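Local coordinates for protein of unknown function with a Fic domain (Bacteroides thetaiotaomicron VPI-5482, PDB 3CUC) that is of unknown function but carries a Fic domain within a compact single chain built mainly of packed helices, at residues 75-80 against 203-208; 176-181 against 214-219; 238-243 against 252-257. All coordinates share one frame; numbering follows the deposited sequence.

Contact 1 (75-80 against 203-208); sequences KAHNVG and ARLLVN
Leu205 lies against the imidazole of His77, its CG and CD1 both 4.1 Å from His77 NE2, and its other methyl turns to the backbone of helix 68-89, CD2 resting 4.2 Å from Gly80 C. The isobutyl group thus spans from the histidine ring to the backbone at Gly80, about one helical turn on. Gly80 suits the place because it has no side chain to hold the helices apart: its CA is 7.8 Å from Leu205 CA, the shortest such separation between the two segments. His77 sends its ring forward by setting CG anti to the backbone N (chi1 -175°), and the branched end of Leu205 approaches the ring obliquely. The polar end of His77 is anchored in helix 22-42, where ND1 is hydrogen-bonded to Asn37 OD1 and the ring meets Phe36, while Leu205 also touches Ile107 of helix 97-107. The Fic signature HPFEDGNGR runs into the start of helix 199-213; Arg204, next to Leu205, is bound to Glu44 by a salt bridge and to Ser40 by a hydrogen bond, consistent with the autoinhibitory S/T-x-x-x-E-G/N motif known from other Fic proteins. With no hydrogen bond between 75-80 and 203-208, the two helices meet here through dispersion and burial alone; the polar ends of His77 and Arg204 are instead bonded to residues of helix 22-42 and the loop after it.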
ATOM      1  N   LYS A  75       9.197   6.220 -11.264  1.00 41.78           N
ATOM      2  CA  LYS A  75       9.754   5.011 -11.885  1.00 41.92           C
ATOM      3  C   LYS A  75      10.167   3.960 -10.847  1.00 41.51           C
ATOM      4  O   LYS A  75       9.940   2.771 -11.038  1.00 42.10           O
ATOM      5  CB  LYS A  75      10.976   5.385 -12.729  1.00 42.94           C
ATOM      6  CG  LYS A  75      11.569   4.258 -13.589  1.00 44.15           C
ATOM      7  CD  LYS A  75      12.993   4.620 -14.022  1.00 47.04           C
ATOM      8  CE  LYS A  75      13.480   3.784 -15.207  1.00 50.56           C
ATOM      9  NZ  LYS A  75      14.860   4.191 -15.619  1.00 49.69           N
ATOM     10  N   ALA A  76      10.787   4.405  -9.758  1.00 41.62           N
ATOM     11  CA  ALA A  76      11.276   3.507  -8.714  1.00 41.68           C
ATOM     12  C   ALA A  76      10.103   2.839  -7.993  1.00 43.13           C
ATOM     13  O   ALA A  76      10.158   1.650  -7.673  1.00 44.09           O
ATOM     14  CB  ALA A  76      12.146   4.266  -7.726  1.00 41.16           C
ATOM     15  N   HIS A  77       9.042   3.607  -7.749  1.00 43.04           N
ATOM     16  CA  HIS A  77       7.826   3.074  -7.149  1.00 43.29           C
ATOM     17  C   HIS A  77       7.218   1.969  -8.006  1.00 43.68           C
ATOM     18  O   HIS A  77       6.677   0.997  -7.482  1.00 43.79           O
ATOM     19  CB  HIS A  77       6.800   4.184  -6.936  1.00 42.87           C
ATOM     20  CG  HIS A  77       5.577   3.732  -6.211  1.00 42.09           C
ATOM     21  ND1 HIS A  77       4.491   3.191  -6.860  1.00 40.67           N
ATOM     22  CD2 HIS A  77       5.270   3.732  -4.892  1.00 41.29           C
ATOM     23  CE1 HIS A  77       3.562   2.882  -5.974  1.00 45.21           C
ATOM     24  NE2 HIS A  77       4.009   3.201  -4.771  1.00 45.18           N
ATOM     25  N   ASN A  78       7.302   2.108  -9.323  1.00 43.82           N
ATOM     26  CA  ASN A  78       6.786   1.059 -10.202  1.00 44.21           C
ATOM     27  C   ASN A  78       7.646  -0.203 -10.130  1.00 44.47           C
ATOM     28  O   ASN A  78       7.138  -1.306 -10.278  1.00 44.43           O
ATOM     29  CB  ASN A  78       6.695   1.535 -11.644  1.00 44.02           C
ATOM     30  CG  ASN A  78       6.050   0.517 -12.540  1.00 44.78           C
ATOM     31  OD1 ASN A  78       4.957   0.048 -12.257  1.00 49.23           O
ATOM     32  ND2 ASN A  78       6.728   0.156 -13.620  1.00 42.67           N
ATOM     33  N   VAL A  79       8.952  -0.031  -9.919  1.00 44.94           N
ATOM     34  CA  VAL A  79       9.841  -1.170  -9.682  1.00 44.56           C
ATOM     35  C   VAL A  79       9.425  -1.817  -8.362  1.00 45.81           C
ATOM     36  O   VAL A  79       9.397  -3.039  -8.243  1.00 46.53           O
ATOM     37  CB  VAL A  79      11.345  -0.752  -9.655  1.00 44.91           C
ATOM     38  CG1 VAL A  79      12.222  -1.911  -9.207  1.00 40.11           C
ATOM     39  CG2 VAL A  79      11.786  -0.240 -11.027  1.00 36.62           C
ATOM     40  N   GLY A  80       9.078  -0.984  -7.384  1.00 46.23           N
ATOM     41  CA  GLY A  80       8.536  -1.465  -6.119  1.00 46.66           C
ATOM     42  C   GLY A  80       7.282  -2.297  -6.295  1.00 47.08           C
ATOM     43  O   GLY A  80       7.145  -3.340  -5.668  1.00 48.51           O
ATOM     44  N   ALA A 203       3.335   1.324   3.240  1.00 45.56           N
ATOM     45  CA  ALA A 203       2.058   0.855   3.781  1.00 45.32           C
ATOM     46  C   ALA A 203       1.138   0.388   2.656  1.00 45.67           C
ATOM     47  O   ALA A 203       0.635  -0.737   2.680  1.00 46.46           O
ATOM     48  CB  ALA A 203       1.383   1.943   4.597  1.00 44.40           C
ATOM     49  N   ARG A 204       0.951   1.242   1.656  1.00 45.21           N
ATOM     50  CA  ARG A 204       0.016   0.952   0.580  1.00 45.05           C
ATOM     51  C   ARG A 204       0.517  -0.167  -0.316  1.00 45.43           C
ATOM     52  O   ARG A 204      -0.277  -0.945  -0.851  1.00 46.81           O
ATOM     53  CB  ARG A 204      -0.276   2.214  -0.226  1.00 45.08           C
ATOM     54  CG  ARG A 204      -1.162   3.197   0.535  1.00 45.54           C
ATOM     55  CD  ARG A 204      -1.558   4.390  -0.318  1.00 46.51           C
ATOM     56  NE  ARG A 204      -0.400   5.244  -0.596  1.00 50.48           N
ATOM     57  CZ  ARG A 204       0.100   6.160   0.239  1.00 46.22           C
ATOM     58  NH1 ARG A 204      -0.444   6.380   1.429  1.00 45.47           N
ATOM     59  NH2 ARG A 204       1.155   6.862  -0.126  1.00 42.75           N
ATOM     60  N   LEU A 205       1.834  -0.257  -0.469  1.00 45.20           N
ATOM     61  CA  LEU A 205       2.444  -1.382  -1.177  1.00 45.57           C
ATOM     62  C   LEU A 205       2.209  -2.693  -0.427  1.00 45.14           C
ATOM     63  O   LEU A 205       1.940  -3.716  -1.042  1.00 44.74           O
ATOM     64  CB  LEU A 205       3.948  -1.146  -1.399  1.00 45.48           C
ATOM     65  CG  LEU A 205       4.312  -0.261  -2.598  1.00 45.02           C
ATOM     66  CD1 LEU A 205       5.750   0.216  -2.501  1.00 39.62           C
ATOM     67  CD2 LEU A 205       4.079  -0.999  -3.910  1.00 45.06           C
ATOM     68  N   LEU A 206       2.310  -2.652   0.899  1.00 45.41           N
ATOM     69  CA  LEU A 206       2.104  -3.841   1.723  1.00 45.48           C
ATOM     70  C   LEU A 206       0.653  -4.320   1.654  1.00 45.13           C
ATOM     71  O   LEU A 206       0.401  -5.522   1.696  1.00 45.84           O
ATOM     72  CB  LEU A 206       2.529  -3.592   3.181  1.00 45.36           C
ATOM     73  CG  LEU A 206       4.032  -3.432   3.440  1.00 45.96           C
ATOM     74  CD1 LEU A 206       4.278  -2.926   4.850  1.00 40.37           C
ATOM     75  CD2 LEU A 206       4.788  -4.743   3.195  1.00 45.47           C
ATOM     76  N   VAL A 207      -0.296  -3.393   1.537  1.00 43.98           N
ATOM     77  CA  VAL A 207      -1.696  -3.773   1.373  1.00 43.38           C
ATOM     78  C   VAL A 207      -1.827  -4.606   0.115  1.00 44.71           C
ATOM     79  O   VAL A 207      -2.364  -5.712   0.142  1.00 45.39           O
ATOM     80  CB  VAL A 207      -2.632  -2.560   1.241  1.00 43.47           C
ATOM     81  CG1 VAL A 207      -3.994  -2.993   0.703  1.00 36.71           C
ATOM     82  CG2 VAL A 207      -2.776  -1.848   2.572  1.00 40.81           C
ATOM     83  N   ASN A 208      -1.315  -4.074  -0.986  1.00 45.27           N
ATOM     84  CA  ASN A 208      -1.439  -4.751  -2.264  1.00 45.66           C
ATOM     85  C   ASN A 208      -0.599  -6.019  -2.351  1.00 46.04           C
ATOM     86  O   ASN A 208      -0.907  -6.913  -3.146  1.00 46.86           O
ATOM     87  CB  ASN A 208      -1.143  -3.784  -3.411  1.00 45.26           C
ATOM     88  CG  ASN A 208      -2.275  -2.787  -3.631  1.00 44.83           C
ATOM     89  OD1 ASN A 208      -3.439  -3.073  -3.341  1.00 44.06           O
ATOM     90  ND2 ASN A 208      -1.938  -1.616  -4.148  1.00 40.95           N
TER

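Contact 2 (176-181 against 214-219); sequences LTPVEL and YGYPMI
Tyr214, where the chain leaves helix 199-213, brings its CB to 3.7 Å from Pro178 CG, and its ring meets the proline obliquely. Gly215 follows with positive phi as the C-prime residue of a Schellman motif, a backbone shape that glycine adopts easily; it turns the chain so that Tyr216 also faces Pro178. Tyr216 CE1 is 3.5 Å from Pro178 CG, and Pro178 CB lies over one face of the ring, the two side chains crossing at about a right angle. Val179 CG2 adds a looser touch on Tyr216 CE2 at 4.4 Å. Tyr216 also stacks with Tyr11, while beyond it Ile219 packs on Leu262 of helix 256-277. The proline suits the first turn of helix 178-192, where no amide hydrogen is needed for a helical bond. Thr177, just before the proline, forms a capping box with Glu180: Glu180 N gives to Thr177 OG1 at 3.1 Å, and Thr177 N gives to Glu180 OE1, met from above the carboxylate plane. Thr177 N and Glu180 N are thus satisfied within their own segment, and what joins it to 214-219 is apolar, with proline CH groups lying against aromatic carbon.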
ATOM      1  N   LEU A 176      -7.874 -14.495   9.740  1.00 46.55           N
ATOM      2  CA  LEU A 176      -8.221 -13.191   9.155  1.00 46.24           C
ATOM      3  C   LEU A 176      -8.445 -13.269   7.636  1.00 46.55           C
ATOM      4  O   LEU A 176      -7.757 -14.022   6.930  1.00 45.97           O
ATOM      5  CB  LEU A 176      -7.127 -12.159   9.458  1.00 45.66           C
ATOM      6  CG  LEU A 176      -6.871 -11.825  10.932  1.00 45.68           C
ATOM      7  CD1 LEU A 176      -5.565 -11.077  11.080  1.00 43.56           C
ATOM      8  CD2 LEU A 176      -8.018 -11.022  11.532  1.00 42.21           C
ATOM      9  N   THR A 177      -9.412 -12.491   7.144  1.00 47.08           N
ATOM     10  CA  THR A 177      -9.598 -12.312   5.704  1.00 47.27           C
ATOM     11  C   THR A 177      -8.431 -11.478   5.178  1.00 47.51           C
ATOM     12  O   THR A 177      -7.845 -10.696   5.929  1.00 47.18           O
ATOM     13  CB  THR A 177     -10.918 -11.574   5.346  1.00 47.57           C
ATOM     14  OG1 THR A 177     -10.809 -10.178   5.662  1.00 48.28           O
ATOM     15  CG2 THR A 177     -12.105 -12.173   6.074  1.00 43.50           C
ATOM     16  N   PRO A 178      -8.078 -11.639   3.890  1.00 47.73           N
ATOM     17  CA  PRO A 178      -6.999 -10.814   3.330  1.00 47.58           C
ATOM     18  C   PRO A 178      -7.202  -9.308   3.474  1.00 47.39           C
ATOM     19  O   PRO A 178      -6.221  -8.589   3.640  1.00 47.67           O
ATOM     20  CB  PRO A 178      -6.970 -11.231   1.853  1.00 47.79           C
ATOM     21  CG  PRO A 178      -7.478 -12.632   1.869  1.00 47.26           C
ATOM     22  CD  PRO A 178      -8.585 -12.604   2.899  1.00 47.68           C
ATOM     23  N   VAL A 179      -8.448  -8.835   3.422  1.00 47.88           N
ATOM     24  CA  VAL A 179      -8.718  -7.398   3.582  1.00 48.12           C
ATOM     25  C   VAL A 179      -8.396  -6.963   5.006  1.00 48.98           C
ATOM     26  O   VAL A 179      -7.763  -5.924   5.218  1.00 49.22           O
ATOM     27  CB  VAL A 179     -10.181  -7.035   3.239  1.00 47.93           C
ATOM     28  CG1 VAL A 179     -10.423  -5.535   3.397  1.00 44.68           C
ATOM     29  CG2 VAL A 179     -10.503  -7.463   1.820  1.00 50.52           C
ATOM     30  N   GLU A 180      -8.824  -7.773   5.973  1.00 49.31           N
ATOM     31  CA  GLU A 180      -8.544  -7.516   7.385  1.00 49.45           C
ATOM     32  C   GLU A 180      -7.045  -7.520   7.666  1.00 48.29           C
ATOM     33  O   GLU A 180      -6.520  -6.586   8.271  1.00 48.81           O
ATOM     34  CB  GLU A 180      -9.220  -8.570   8.269  1.00 50.11           C
ATOM     35  CG  GLU A 180     -10.737  -8.457   8.336  1.00 51.12           C
ATOM     36  CD  GLU A 180     -11.400  -9.688   8.941  1.00 50.34           C
ATOM     37  OE1 GLU A 180     -10.735 -10.739   9.077  1.00 49.91           O
ATOM     38  OE2 GLU A 180     -12.598  -9.603   9.281  1.00 52.12           O
ATOM     39  N   LEU A 181      -6.366  -8.576   7.224  1.00 47.14           N
ATOM     40  CA  LEU A 181      -4.933  -8.728   7.463  1.00 46.06           C
ATOM     41  C   LEU A 181      -4.168  -7.583   6.808  1.00 46.20           C
ATOM     42  O   LEU A 181      -3.226  -7.043   7.396  1.00 45.99           O
ATOM     43  CB  LEU A 181      -4.429 -10.085   6.942  1.00 45.78           C
ATOM     44  CG  LEU A 181      -2.930 -10.388   7.115  1.00 45.34           C
ATOM     45  CD1 LEU A 181      -2.490 -10.236   8.559  1.00 43.13           C
ATOM     46  CD2 LEU A 181      -2.584 -11.776   6.602  1.00 45.18           C
ATOM     47  N   TYR A 214      -3.109 -13.418  -2.082  1.00 46.42           N
ATOM     48  CA  TYR A 214      -4.312 -14.225  -1.889  1.00 45.42           C
ATOM     49  C   TYR A 214      -5.335 -14.066  -3.018  1.00 45.09           C
ATOM     50  O   TYR A 214      -6.519 -14.303  -2.827  1.00 45.77           O
ATOM     51  CB  TYR A 214      -4.926 -13.927  -0.512  1.00 45.30           C
ATOM     52  CG  TYR A 214      -3.962 -14.250   0.616  1.00 45.50           C
ATOM     53  CD1 TYR A 214      -3.601 -15.561   0.885  1.00 42.82           C
ATOM     54  CD2 TYR A 214      -3.388 -13.246   1.386  1.00 46.86           C
ATOM     55  CE1 TYR A 214      -2.707 -15.876   1.894  1.00 41.04           C
ATOM     56  CE2 TYR A 214      -2.491 -13.553   2.404  1.00 48.19           C
ATOM     57  CZ  TYR A 214      -2.158 -14.876   2.649  1.00 45.00           C
ATOM     58  OH  TYR A 214      -1.272 -15.201   3.649  1.00 46.96           O
ATOM     59  N   GLY A 215      -4.872 -13.691  -4.205  1.00 45.55           N
ATOM     60  CA  GLY A 215      -5.710 -13.710  -5.405  1.00 46.16           C
ATOM     61  C   GLY A 215      -6.784 -12.635  -5.514  1.00 46.95           C
ATOM     62  O   GLY A 215      -7.745 -12.791  -6.270  1.00 47.48           O
ATOM     63  N   TYR A 216      -6.636 -11.545  -4.769  1.00 46.72           N
ATOM     64  CA  TYR A 216      -7.556 -10.427  -4.887  1.00 47.08           C
ATOM     65  C   TYR A 216      -6.957  -9.409  -5.843  1.00 47.02           C
ATOM     66  O   TYR A 216      -5.738  -9.320  -5.964  1.00 47.65           O
ATOM     67  CB  TYR A 216      -7.785  -9.763  -3.535  1.00 47.99           C
ATOM     68  CG  TYR A 216      -8.665 -10.534  -2.578  1.00 49.72           C
ATOM     69  CD1 TYR A 216      -8.287 -11.787  -2.111  1.00 53.05           C
ATOM     70  CD2 TYR A 216      -9.863  -9.991  -2.111  1.00 50.54           C
ATOM     71  CE1 TYR A 216      -9.090 -12.491  -1.223  1.00 51.20           C
ATOM     72  CE2 TYR A 216     -10.670 -10.684  -1.221  1.00 49.08           C
ATOM     73  CZ  TYR A 216     -10.279 -11.925  -0.776  1.00 50.46           C
ATOM     74  OH  TYR A 216     -11.083 -12.603   0.106  1.00 51.44           O
ATOM     75  N   PRO A 217      -7.808  -8.623  -6.518  1.00 46.08           N
ATOM     76  CA  PRO A 217      -7.272  -7.530  -7.315  1.00 45.87           C
ATOM     77  C   PRO A 217      -6.757  -6.436  -6.399  1.00 45.88           C
ATOM     78  O   PRO A 217      -7.370  -6.154  -5.370  1.00 47.54           O
ATOM     79  CB  PRO A 217      -8.489  -7.024  -8.085  1.00 45.47           C
ATOM     80  CG  PRO A 217      -9.635  -7.367  -7.222  1.00 45.89           C
ATOM     81  CD  PRO A 217      -9.276  -8.670  -6.575  1.00 46.06           C
HETATM   82  N   MSE A 218      -5.642  -5.828  -6.772  1.00 44.86           N
HETATM   83  CA  MSE A 218      -5.026  -4.810  -5.942  1.00 42.04           C
HETATM   84  C   MSE A 218      -5.859  -3.523  -5.953  1.00 43.85           C
HETATM   85  O   MSE A 218      -6.662  -3.295  -6.866  1.00 43.34           O
HETATM   86  CB  MSE A 218      -3.590  -4.578  -6.400  1.00 42.00           C
HETATM   87  CG  MSE A 218      -2.689  -5.742  -6.044  1.00 41.46           C
HETATM   88 SE   MSE A 218      -0.919  -5.552  -6.733  0.75 32.85          SE
HETATM   89  CE  MSE A 218      -1.247  -5.889  -8.656  1.00 39.68           C
ATOM     90  N   ILE A 219      -5.687  -2.704  -4.917  1.00 44.33           N
ATOM     91  CA  ILE A 219      -6.508  -1.506  -4.750  1.00 45.20           C
ATOM     92  C   ILE A 219      -5.708  -0.215  -4.919  1.00 45.69           C
ATOM     93  O   ILE A 219      -4.481  -0.193  -4.773  1.00 46.12           O
ATOM     94  CB  ILE A 219      -7.245  -1.488  -3.377  1.00 45.41           C
ATOM     95  CG1 ILE A 219      -6.258  -1.438  -2.207  1.00 44.00           C
ATOM     96  CG2 ILE A 219      -8.149  -2.711  -3.242  1.00 45.34           C
ATOM     97  CD1 ILE A 219      -6.858  -0.893  -0.951  1.00 44.57           C
TER

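Contact 3 (238-243 against 252-257); sequences VEAGLT and LNDILP
Asp254 meets Glu239 and Ala240 where the C-terminal end of helix 226-240 abuts the turn leading into helix 256-277, a corner between two helices with the short helix 244-248 between them in the chain. The closest backbones are those of Ala240 and Asp254, 5.6 Å apart between their CA atoms.

The van der Waals part is small. The aliphatic portion of Glu239 crosses Asp254 at about a right angle, with Glu239 CG 3.7 Å from Asp254 OD1 and 3.8 Å from Asp254 O. CG anti to the backbone N carries the Glu239 chain out, and the bend at chi2 (61°) then turns the carboxylate, whose OE2 ends near Asp254 OD1. Ala240, with nothing beyond a methyl, lets the other carboxylate oxygen come in: Asp254 OD2 is 3.9 Å from Ala240 CA. Ala240 CB also touches Ala250.

Electrostatically the pairing is poor. Glu239 OE2 and Asp254 OD1 are 4.5 Å apart, their carboxylate planes turned 51° from each other, so the charges would be expected to repel mildly; the exposed position of Glu239 probably lets solvent screen them.

The hydrogen bonds lie outside the pair. Asp254 OD2 accepts from Thr251 N, which ties the carboxylate to its own turn, and Gly241 O accepts from Arg191 NH2 of helix 178-192. Gly241 suits the helix end because its backbone angles, with positive phi, would jam a side chain against the preceding carbonyl oxygen. Further on, Thr243 OG1 caps the next helix through Asp246 N.

Apolar neighbours join the same corner to the rest of the fold: Ile255 touches Cys236 and helix 178-192, and Pro257 packs on Ile232. At the interface itself, Ala240 CB is 4.1 Å from Asp254 OD2.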
ATOM      1  N   VAL A 238      -7.611   7.349  17.884  1.00 57.77           N
ATOM      2  CA  VAL A 238      -8.268   7.624  19.164  1.00 57.63           C
ATOM      3  C   VAL A 238      -8.669   6.316  19.868  1.00 58.50           C
ATOM      4  O   VAL A 238      -8.633   6.231  21.093  1.00 58.52           O
ATOM      5  CB  VAL A 238      -9.516   8.547  19.003  1.00 57.69           C
ATOM      6  CG1 VAL A 238      -9.922   9.151  20.360  1.00 54.69           C
ATOM      7  CG2 VAL A 238      -9.251   9.662  17.982  1.00 54.96           C
ATOM      8  N   GLU A 239      -9.023   5.300  19.082  1.00 59.64           N
ATOM      9  CA  GLU A 239      -9.487   4.012  19.610  1.00 60.54           C
ATOM     10  C   GLU A 239      -8.357   3.151  20.189  1.00 60.50           C
ATOM     11  O   GLU A 239      -8.489   2.600  21.282  1.00 60.44           O
ATOM     12  CB  GLU A 239     -10.209   3.222  18.505  1.00 61.37           C
ATOM     13  CG  GLU A 239     -11.099   2.088  19.003  1.00 63.18           C
ATOM     14  CD  GLU A 239     -12.225   2.578  19.901  1.00 66.59           C
ATOM     15  OE1 GLU A 239     -12.652   3.743  19.751  1.00 67.72           O
ATOM     16  OE2 GLU A 239     -12.683   1.802  20.763  1.00 69.82           O
ATOM     17  N   ALA A 240      -7.259   3.030  19.443  1.00 60.57           N
ATOM     18  CA  ALA A 240      -6.158   2.127  19.805  1.00 59.98           C
ATOM     19  C   ALA A 240      -5.357   2.631  21.002  1.00 59.57           C
ATOM     20  O   ALA A 240      -5.023   1.855  21.895  1.00 59.62           O
ATOM     21  CB  ALA A 240      -5.235   1.906  18.608  1.00 59.75           C
ATOM     22  N   GLY A 241      -5.059   3.928  21.011  1.00 59.08           N
ATOM     23  CA  GLY A 241      -4.238   4.543  22.060  1.00 59.06           C
ATOM     24  C   GLY A 241      -3.125   5.343  21.415  1.00 59.20           C
ATOM     25  O   GLY A 241      -2.538   4.897  20.429  1.00 59.78           O
ATOM     26  N   LEU A 242      -2.828   6.518  21.968  1.00 58.92           N
ATOM     27  CA  LEU A 242      -1.960   7.499  21.291  1.00 58.87           C
ATOM     28  C   LEU A 242      -0.447   7.207  21.363  1.00 58.73           C
ATOM     29  O   LEU A 242       0.344   7.867  20.673  1.00 58.74           O
ATOM     30  CB  LEU A 242      -2.256   8.913  21.818  1.00 58.75           C
ATOM     31  CG  LEU A 242      -3.641   9.462  21.456  1.00 58.57           C
ATOM     32  CD1 LEU A 242      -4.038  10.621  22.368  1.00 55.43           C
ATOM     33  CD2 LEU A 242      -3.684   9.872  19.978  1.00 55.62           C
ATOM     34  N   THR A 243      -0.051   6.221  22.175  1.00 58.57           N
ATOM     35  CA  THR A 243       1.368   5.855  22.320  1.00 58.03           C
ATOM     36  C   THR A 243       1.806   4.987  21.143  1.00 57.92           C
ATOM     37  O   THR A 243       0.978   4.307  20.536  1.00 58.25           O
ATOM     38  CB  THR A 243       1.670   5.074  23.642  1.00 58.08           C
ATOM     39  OG1 THR A 243       1.403   3.677  23.459  1.00 57.68           O
ATOM     40  CG2 THR A 243       0.858   5.611  24.823  1.00 53.64           C
ATOM     41  N   LEU A 252      -7.980  -5.676  15.573  1.00 54.18           N
ATOM     42  CA  LEU A 252      -8.855  -5.567  14.408  1.00 54.87           C
ATOM     43  C   LEU A 252     -10.066  -4.673  14.715  1.00 55.56           C
ATOM     44  O   LEU A 252     -10.449  -3.828  13.901  1.00 55.56           O
ATOM     45  CB  LEU A 252      -9.308  -6.959  13.947  1.00 54.85           C
ATOM     46  CG  LEU A 252      -9.968  -7.058  12.570  1.00 55.74           C
ATOM     47  CD1 LEU A 252      -9.035  -6.543  11.487  1.00 57.21           C
ATOM     48  CD2 LEU A 252     -10.377  -8.489  12.277  1.00 54.04           C
ATOM     49  N   ASN A 253     -10.644  -4.844  15.902  1.00 56.61           N
ATOM     50  CA  ASN A 253     -11.833  -4.089  16.295  1.00 57.66           C
ATOM     51  C   ASN A 253     -11.548  -2.602  16.494  1.00 58.49           C
ATOM     52  O   ASN A 253     -12.446  -1.772  16.340  1.00 59.25           O
ATOM     53  CB  ASN A 253     -12.460  -4.685  17.561  1.00 57.59           C
ATOM     54  CG  ASN A 253     -13.084  -6.060  17.321  1.00 59.30           C
ATOM     55  OD1 ASN A 253     -13.851  -6.558  18.146  1.00 61.10           O
ATOM     56  ND2 ASN A 253     -12.756  -6.676  16.190  1.00 57.75           N
ATOM     57  N   ASP A 254     -10.306  -2.273  16.845  1.00 58.60           N
ATOM     58  CA  ASP A 254      -9.875  -0.876  16.924  1.00 59.04           C
ATOM     59  C   ASP A 254      -9.896  -0.190  15.555  1.00 58.70           C
ATOM     60  O   ASP A 254     -10.285   0.980  15.457  1.00 59.07           O
ATOM     61  CB  ASP A 254      -8.459  -0.767  17.511  1.00 59.70           C
ATOM     62  CG  ASP A 254      -8.389  -1.169  18.979  1.00 62.17           C
ATOM     63  OD1 ASP A 254      -9.423  -1.101  19.678  1.00 63.54           O
ATOM     64  OD2 ASP A 254      -7.287  -1.545  19.435  1.00 59.20           O
ATOM     65  N   ILE A 255      -9.488  -0.919  14.510  1.00 57.85           N
ATOM     66  CA  ILE A 255      -9.309  -0.331  13.174  1.00 57.08           C
ATOM     67  C   ILE A 255     -10.457  -0.616  12.194  1.00 57.15           C
ATOM     68  O   ILE A 255     -10.286  -0.497  10.975  1.00 57.19           O
ATOM     69  CB  ILE A 255      -7.946  -0.751  12.532  1.00 56.86           C
ATOM     70  CG1 ILE A 255      -7.929  -2.232  12.114  1.00 55.43           C
ATOM     71  CG2 ILE A 255      -6.800  -0.462  13.492  1.00 54.76           C
ATOM     72  CD1 ILE A 255      -6.954  -2.528  10.977  1.00 50.82           C
ATOM     73  N   LEU A 256     -11.627  -0.950  12.729  1.00 56.98           N
ATOM     74  CA  LEU A 256     -12.780  -1.332  11.912  1.00 56.90           C
ATOM     75  C   LEU A 256     -13.168  -0.304  10.827  1.00 55.53           C
ATOM     76  O   LEU A 256     -13.474  -0.697   9.700  1.00 55.14           O
ATOM     77  CB  LEU A 256     -13.970  -1.649  12.819  1.00 57.58           C
ATOM     78  CG  LEU A 256     -15.105  -2.491  12.237  1.00 61.18           C
ATOM     79  CD1 LEU A 256     -15.543  -3.560  13.239  1.00 60.91           C
ATOM     80  CD2 LEU A 256     -16.280  -1.602  11.824  1.00 63.35           C
ATOM     81  N   PRO A 257     -13.139   1.009  11.143  1.00 54.11           N
ATOM     82  CA  PRO A 257     -13.437   1.985  10.078  1.00 53.39           C
ATOM     83  C   PRO A 257     -12.463   1.924   8.884  1.00 53.26           C
ATOM     84  O   PRO A 257     -12.871   2.157   7.741  1.00 54.37           O
ATOM     85  CB  PRO A 257     -13.340   3.344  10.791  1.00 52.84           C
ATOM     86  CG  PRO A 257     -13.378   3.047  12.246  1.00 52.51           C
ATOM     87  CD  PRO A 257     -12.852   1.664  12.431  1.00 53.88           C
TER

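Helices 178-192 and 199-213, successive in the chain, relate contacts 1 and 2, whose centres are 16 Å apart. The two contacts also touch: Asn208 OD1 lies 2.8 Å from Ile219 N, a probable hydrogen bond, and Val207 CG1 packs on Ile219 CD1. Contact 3 sits farther out, 20 Å from contact 2 and 25 Å from contact 1 between centres. It still meets contact 2 where Leu176 CD2 packs 3.5 Å from Leu252 CD2, whereas its nearest atoms stay about 9 Å from contact 1. Contact 1 is the buried one and has one segment on the helix into which the Fic signature runs; contacts 2 and 3 are at the surface.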